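Local structure of uncharacterized peptidase Lmo0363 (Listeria monocytogenes, 3L4E) at residues 25-38 with 53-66. The protein is uncharacterized but probably acts as a serine-type peptidase. Sequence-based numbering, arbitrary orientation.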
loop_
_atom_site.group_PDB
_atom_site.type_symbol
_atom_site.label_atom_id
_atom_site.label_comp_id
_atom_site.label_asym_id
_atom_site.label_seq_id
_atom_site.Cartn_x
_atom_site.Cartn_y
_atom_site.Cartn_z
ATOM N N LEU A 25 19.631 -3.686 -1.756
ATOM C CA LEU A 25 18.744 -3.462 -0.633
ATOM C C LEU A 25 19.425 -3.508 0.727
ATOM O O LEU A 25 18.944 -2.888 1.670
ATOM C CB LEU A 25 17.623 -4.493 -0.662
ATOM C CG LEU A 25 16.710 -4.429 -1.882
ATOM C CD1 LEU A 25 15.811 -5.654 -1.889
ATOM C CD2 LEU A 25 15.898 -3.138 -1.875
ATOM N N GLN A 26 20.537 -4.236 0.828
ATOM C CA GLN A 26 21.183 -4.469 2.115
ATOM C C GLN A 26 21.481 -3.179 2.870
ATOM O O GLN A 26 22.178 -2.298 2.362
ATOM C CB GLN A 26 22.476 -5.273 1.939
ATOM C CG GLN A 26 23.195 -5.578 3.247
ATOM C CD GLN A 26 22.499 -6.655 4.060
ATOM O OE1 GLN A 26 21.904 -7.579 3.503
ATOM N NE2 GLN A 26 22.580 -6.547 5.384
ATOM N N GLY A 27 20.955 -3.081 4.088
ATOM C CA GLY A 27 21.213 -1.939 4.945
ATOM C C GLY A 27 20.294 -0.749 4.742
ATOM O O GLY A 27 20.357 0.214 5.509
ATOM N N LYS A 28 19.450 -0.792 3.713
ATOM C CA LYS A 28 18.514 0.303 3.497
ATOM C C LYS A 28 17.377 0.197 4.493
ATOM O O LYS A 28 17.098 -0.884 5.005
ATOM C CB LYS A 28 18.008 0.328 2.056
ATOM C CG LYS A 28 19.113 0.617 1.057
ATOM C CD LYS A 28 18.568 1.055 -0.285
ATOM C CE LYS A 28 19.645 1.717 -1.118
ATOM N NZ LYS A 28 19.072 2.334 -2.346
ATOM N N THR A 29 16.726 1.324 4.768
ATOM C CA THR A 29 15.729 1.396 5.825
ATOM C C THR A 29 14.323 1.603 5.280
ATOM O O THR A 29 14.133 2.247 4.250
ATOM C CB THR A 29 16.043 2.546 6.779
ATOM O OG1 THR A 29 16.223 3.748 6.017
ATOM C CG2 THR A 29 17.319 2.251 7.547
ATOM N N VAL A 30 13.341 1.063 5.992
ATOM C CA VAL A 30 11.950 1.111 5.550
ATOM C C VAL A 30 11.070 1.683 6.655
ATOM O O VAL A 30 11.113 1.198 7.779
ATOM C CB VAL A 30 11.443 -0.313 5.222
ATOM C CG1 VAL A 30 9.983 -0.299 4.767
ATOM C CG2 VAL A 30 12.328 -0.964 4.176
ATOM N N THR A 31 10.285 2.712 6.335
ATOM C CA THR A 31 9.192 3.138 7.200
ATOM C C THR A 31 8.029 2.195 6.925
ATOM O O THR A 31 7.454 2.215 5.834
ATOM C CB THR A 31 8.750 4.591 6.913
ATOM O OG1 THR A 31 9.832 5.483 7.191
ATOM C CG2 THR A 31 7.574 4.971 7.791
ATOM N N PHE A 32 7.702 1.371 7.915
ATOM C CA PHE A 32 6.744 0.273 7.779
ATOM C C PHE A 32 5.467 0.681 8.504
ATOM O O PHE A 32 5.468 0.822 9.727
ATOM C CB PHE A 32 7.379 -0.977 8.420
ATOM C CG PHE A 32 6.562 -2.233 8.336
ATOM C CD1 PHE A 32 6.652 -3.060 7.228
ATOM C CD2 PHE A 32 5.764 -2.632 9.408
ATOM C CE1 PHE A 32 5.928 -4.258 7.166
ATOM C CE2 PHE A 32 5.031 -3.815 9.350
ATOM C CZ PHE A 32 5.116 -4.631 8.228
ATOM N N ILE A 33 4.395 0.891 7.739
ATOM C CA ILE A 33 3.131 1.412 8.267
ATOM C C ILE A 33 2.050 0.327 8.286
ATOM O O ILE A 33 1.521 -0.037 7.241
ATOM C CB ILE A 33 2.648 2.614 7.427
ATOM C CG1 ILE A 33 3.689 3.743 7.473
ATOM C CG2 ILE A 33 1.278 3.099 7.917
ATOM C CD1 ILE A 33 3.443 4.834 6.442
ATOM N N PRO A 34 1.756 -0.228 9.473
ATOM C CA PRO A 34 0.782 -1.319 9.596
ATOM C C PRO A 34 -0.609 -0.830 10.011
ATOM O O PRO A 34 -1.472 -1.635 10.359
ATOM C CB PRO A 34 1.383 -2.171 10.716
ATOM C CG PRO A 34 2.001 -1.142 11.626
ATOM C CD PRO A 34 2.515 -0.030 10.725
ATOM N N THR A 35 -0.819 0.480 9.964
ATOM C CA THR A 35 -2.062 1.100 10.437
ATOM C C THR A 35 -3.354 0.457 9.918
ATOM O O THR A 35 -4.310 0.278 10.672
ATOM C CB THR A 35 -2.059 2.593 10.095
ATOM O OG1 THR A 35 -0.875 3.189 10.651
ATOM C CG2 THR A 35 -3.306 3.296 10.638
ATOM N N ALA A 36 -3.401 0.120 8.635
ATOM C CA ALA A 36 -4.619 -0.455 8.063
ATOM C C ALA A 36 -5.003 -1.742 8.788
ATOM O O ALA A 36 -6.184 -2.066 8.949
ATOM C CB ALA A 36 -4.428 -0.723 6.570
ATOM N N SER A 37 -3.988 -2.479 9.229
ATOM C CA SER A 37 -4.203 -3.794 9.826
ATOM C C SER A 37 -4.672 -3.741 11.276
ATOM O O SER A 37 -5.116 -4.755 11.824
ATOM C CB SER A 37 -2.919 -4.620 9.759
ATOM O OG SER A 37 -2.003 -4.204 10.767
ATOM N N THR A 38 -4.564 -2.580 11.910
ATOM C CA THR A 38 -4.795 -2.500 13.355
ATOM C C THR A 38 -6.262 -2.635 13.760
ATOM O O THR A 38 -6.571 -2.829 14.934
ATOM C CB THR A 38 -4.200 -1.212 13.966
ATOM O OG1 THR A 38 -4.853 -0.059 13.412
ATOM C CG2 THR A 38 -2.686 -1.141 13.713
ATOM N N LEU A 53 10.767 -8.478 4.225
ATOM C CA LEU A 53 11.656 -7.325 4.104
ATOM C C LEU A 53 12.983 -7.604 4.819
ATOM O O LEU A 53 14.063 -7.352 4.272
ATOM C CB LEU A 53 11.002 -6.065 4.672
ATOM C CG LEU A 53 9.783 -5.512 3.920
ATOM C CD1 LEU A 53 9.053 -4.488 4.793
ATOM C CD2 LEU A 53 10.157 -4.894 2.570
ATOM N N GLU A 54 12.900 -8.127 6.040
ATOM C CA GLU A 54 14.100 -8.380 6.833
ATOM C C GLU A 54 14.993 -9.429 6.174
ATOM O O GLU A 54 16.221 -9.357 6.268
ATOM C CB GLU A 54 13.728 -8.765 8.266
ATOM C CG GLU A 54 13.207 -7.575 9.069
ATOM C CD GLU A 54 12.602 -7.955 10.397
ATOM O OE1 GLU A 54 12.406 -9.160 10.638
ATOM O OE2 GLU A 54 12.314 -7.041 11.199
ATOM N N SER A 55 14.379 -10.383 5.483
ATOM C CA SER A 55 15.149 -11.424 4.797
ATOM C C SER A 55 15.939 -10.859 3.623
ATOM O O SER A 55 16.832 -11.527 3.100
ATOM C CB SER A 55 14.244 -12.554 4.305
ATOM O OG SER A 55 13.595 -12.189 3.090
ATOM N N LEU A 56 15.610 -9.636 3.208
ATOM C CA LEU A 56 16.301 -8.987 2.097
ATOM C C LEU A 56 17.423 -8.089 2.604
ATOM O O LEU A 56 18.128 -7.447 1.821
ATOM C CB LEU A 56 15.315 -8.148 1.278
ATOM C CG LEU A 56 14.157 -8.905 0.637
ATOM C CD1 LEU A 56 13.314 -7.914 -0.152
ATOM C CD2 LEU A 56 14.672 -10.049 -0.241
ATOM N N GLY A 57 17.576 -8.032 3.920
ATOM C CA GLY A 57 18.596 -7.198 4.527
ATOM C C GLY A 57 18.151 -5.772 4.787
ATOM O O GLY A 57 18.981 -4.889 5.017
ATOM N N LEU A 58 16.843 -5.542 4.735
ATOM C CA LEU A 58 16.288 -4.222 5.024
ATOM C C LEU A 58 16.112 -4.017 6.526
ATOM O O LEU A 58 15.833 -4.967 7.265
ATOM C CB LEU A 58 14.948 -4.035 4.306
ATOM C CG LEU A 58 15.068 -3.979 2.786
ATOM C CD1 LEU A 58 13.717 -4.231 2.120
ATOM C CD2 LEU A 58 15.658 -2.649 2.352
ATOM N N LEU A 59 16.287 -2.775 6.970
ATOM C CA LEU A 59 16.046 -2.407 8.360
ATOM C C LEU A 59 14.650 -1.819 8.450
ATOM O O LEU A 59 14.362 -0.778 7.847
ATOM C CB LEU A 59 17.066 -1.377 8.826
ATOM C CG LEU A 59 18.472 -1.925 8.999
ATOM C CD1 LEU A 59 19.462 -0.787 9.186
ATOM C CD2 LEU A 59 18.503 -2.880 10.185
ATOM N N VAL A 60 13.776 -2.499 9.180
ATOM C CA VAL A 60 12.369 -2.125 9.235
ATOM C C VAL A 60 12.068 -1.293 10.476
ATOM O O VAL A 60 12.335 -1.721 11.600
ATOM C CB VAL A 60 11.466 -3.367 9.229
ATOM C CG1 VAL A 60 10.002 -2.957 9.251
ATOM C CG2 VAL A 60 11.768 -4.230 8.015
ATOM N N GLU A 61 11.498 -0.112 10.264
ATOM C CA GLU A 61 11.127 0.785 11.352
ATOM C C GLU A 61 9.629 1.078 11.338
ATOM O O GLU A 61 9.123 1.728 10.421
ATOM C CB GLU A 61 11.912 2.090 11.247
ATOM C CG GLU A 61 13.413 1.906 11.424
ATOM C CD GLU A 61 14.175 3.212 11.388
ATOM O OE1 GLU A 61 13.530 4.281 11.440
ATOM O OE2 GLU A 61 15.421 3.168 11.313
ATOM N N GLU A 62 8.924 0.616 12.365
ATOM C CA GLU A 62 7.478 0.779 12.409
ATOM C C GLU A 62 7.021 2.220 12.664
ATOM O O GLU A 62 7.617 2.954 13.456
ATOM C CB GLU A 62 6.867 -0.175 13.432
ATOM C CG GLU A 62 7.242 -1.621 13.161
ATOM C CD GLU A 62 6.155 -2.592 13.552
ATOM O OE1 GLU A 62 5.136 -2.142 14.125
ATOM O OE2 GLU A 62 6.321 -3.803 13.285
ATOM N N LEU A 63 5.956 2.607 11.969
ATOM C CA LEU A 63 5.310 3.902 12.152
ATOM C C LEU A 63 3.808 3.689 12.077
ATOM O O LEU A 63 3.280 3.390 11.005
ATOM C CB LEU A 63 5.751 4.898 11.066
ATOM C CG LEU A 63 5.070 6.274 11.034
ATOM C CD1 LEU A 63 5.429 7.071 12.283
ATOM C CD2 LEU A 63 5.432 7.062 9.767
ATOM N N ASP A 64 3.121 3.799 13.215
ATOM C CA ASP A 64 1.660 3.719 13.221
ATOM C C ASP A 64 1.091 5.134 13.192
ATOM O O ASP A 64 1.119 5.853 14.189
ATOM C CB ASP A 64 1.145 2.932 14.433
ATOM C CG ASP A 64 -0.364 2.673 14.384
ATOM O OD1 ASP A 64 -1.045 3.145 13.447
ATOM O OD2 ASP A 64 -0.873 1.988 15.293
ATOM N N ILE A 65 0.605 5.529 12.021
ATOM C CA ILE A 65 -0.008 6.836 11.811
ATOM C C ILE A 65 -1.112 7.134 12.816
ATOM O O ILE A 65 -1.358 8.289 13.147
ATOM C CB ILE A 65 -0.601 6.936 10.387
ATOM C CG1 ILE A 65 0.477 6.633 9.345
ATOM C CG2 ILE A 65 -1.256 8.301 10.157
ATOM C CD1 ILE A 65 1.676 7.530 9.438
ATOM N N ALA A 66 -1.777 6.092 13.299
ATOM C CA ALA A 66 -2.923 6.268 14.185
ATOM C C ALA A 66 -2.537 6.756 15.578
ATOM O O ALA A 66 -3.360 7.339 16.279
ATOM C CB ALA A 66 -3.726 4.974 14.279
#
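F32 packs obliquely against V60 and L53 on the face that strands 29-33 and 59-62 turn to helix 44-55. With CG anti to the backbone N (chi1 -178°), its ring lies where CD1 touches L53 CD1 at 3.7 Å, while V60 CG1 presses against F32 CB at 3.4 Å. The E62 side chain runs alongside the ring, its carboxylate plane turned 40° from it; OE2 is held by a salt bridge to K50 of the same helix. V30 continues this layer, its CG2 4.0 Å from L58 CB. Farther along, L25 and L56 lie side by side, joined through their CD1 methyls.

On the other face, T31 CG2 meets L63 CD2 at 3.6 Å. At chi1 -63° this methyl is anti to the backbone N, and OG1 is hydrogen-bonded to N80, which also bonds E61 OE1, while E61 OE2 makes a salt bridge to K79. The strands run parallel in an unbroken ladder, K28 O to L59 N, L59 O to V30 N, V30 O to E61 N, E61 O to F32 N and F32 O to L63 N. G27 N adds a bond to the carbonyl of G57, the glycine of a Schellman motif ending the helix.

Beyond the strands, the T35 hydroxyl donates to D64 OD1 (OG1 to OD1, 2.8 Å). A66 N lies 3.0 Å from D64 OD1, on the opposite face of the carboxylate, and closes an Asx turn. Two donors thus grip OD1; the T35 bond ties the loop after strand 29-33 to the turn after strand 59-62, and the A66 bond shapes that turn.

Strand 29-33, helix 44-55 and strand 59-62 form a beta-alpha-beta crossover at the edge of the central sheet, away from the predicted charge-relay residues, as befits the alpha/beta fold of S51 peptidases in the glutaminase I clan.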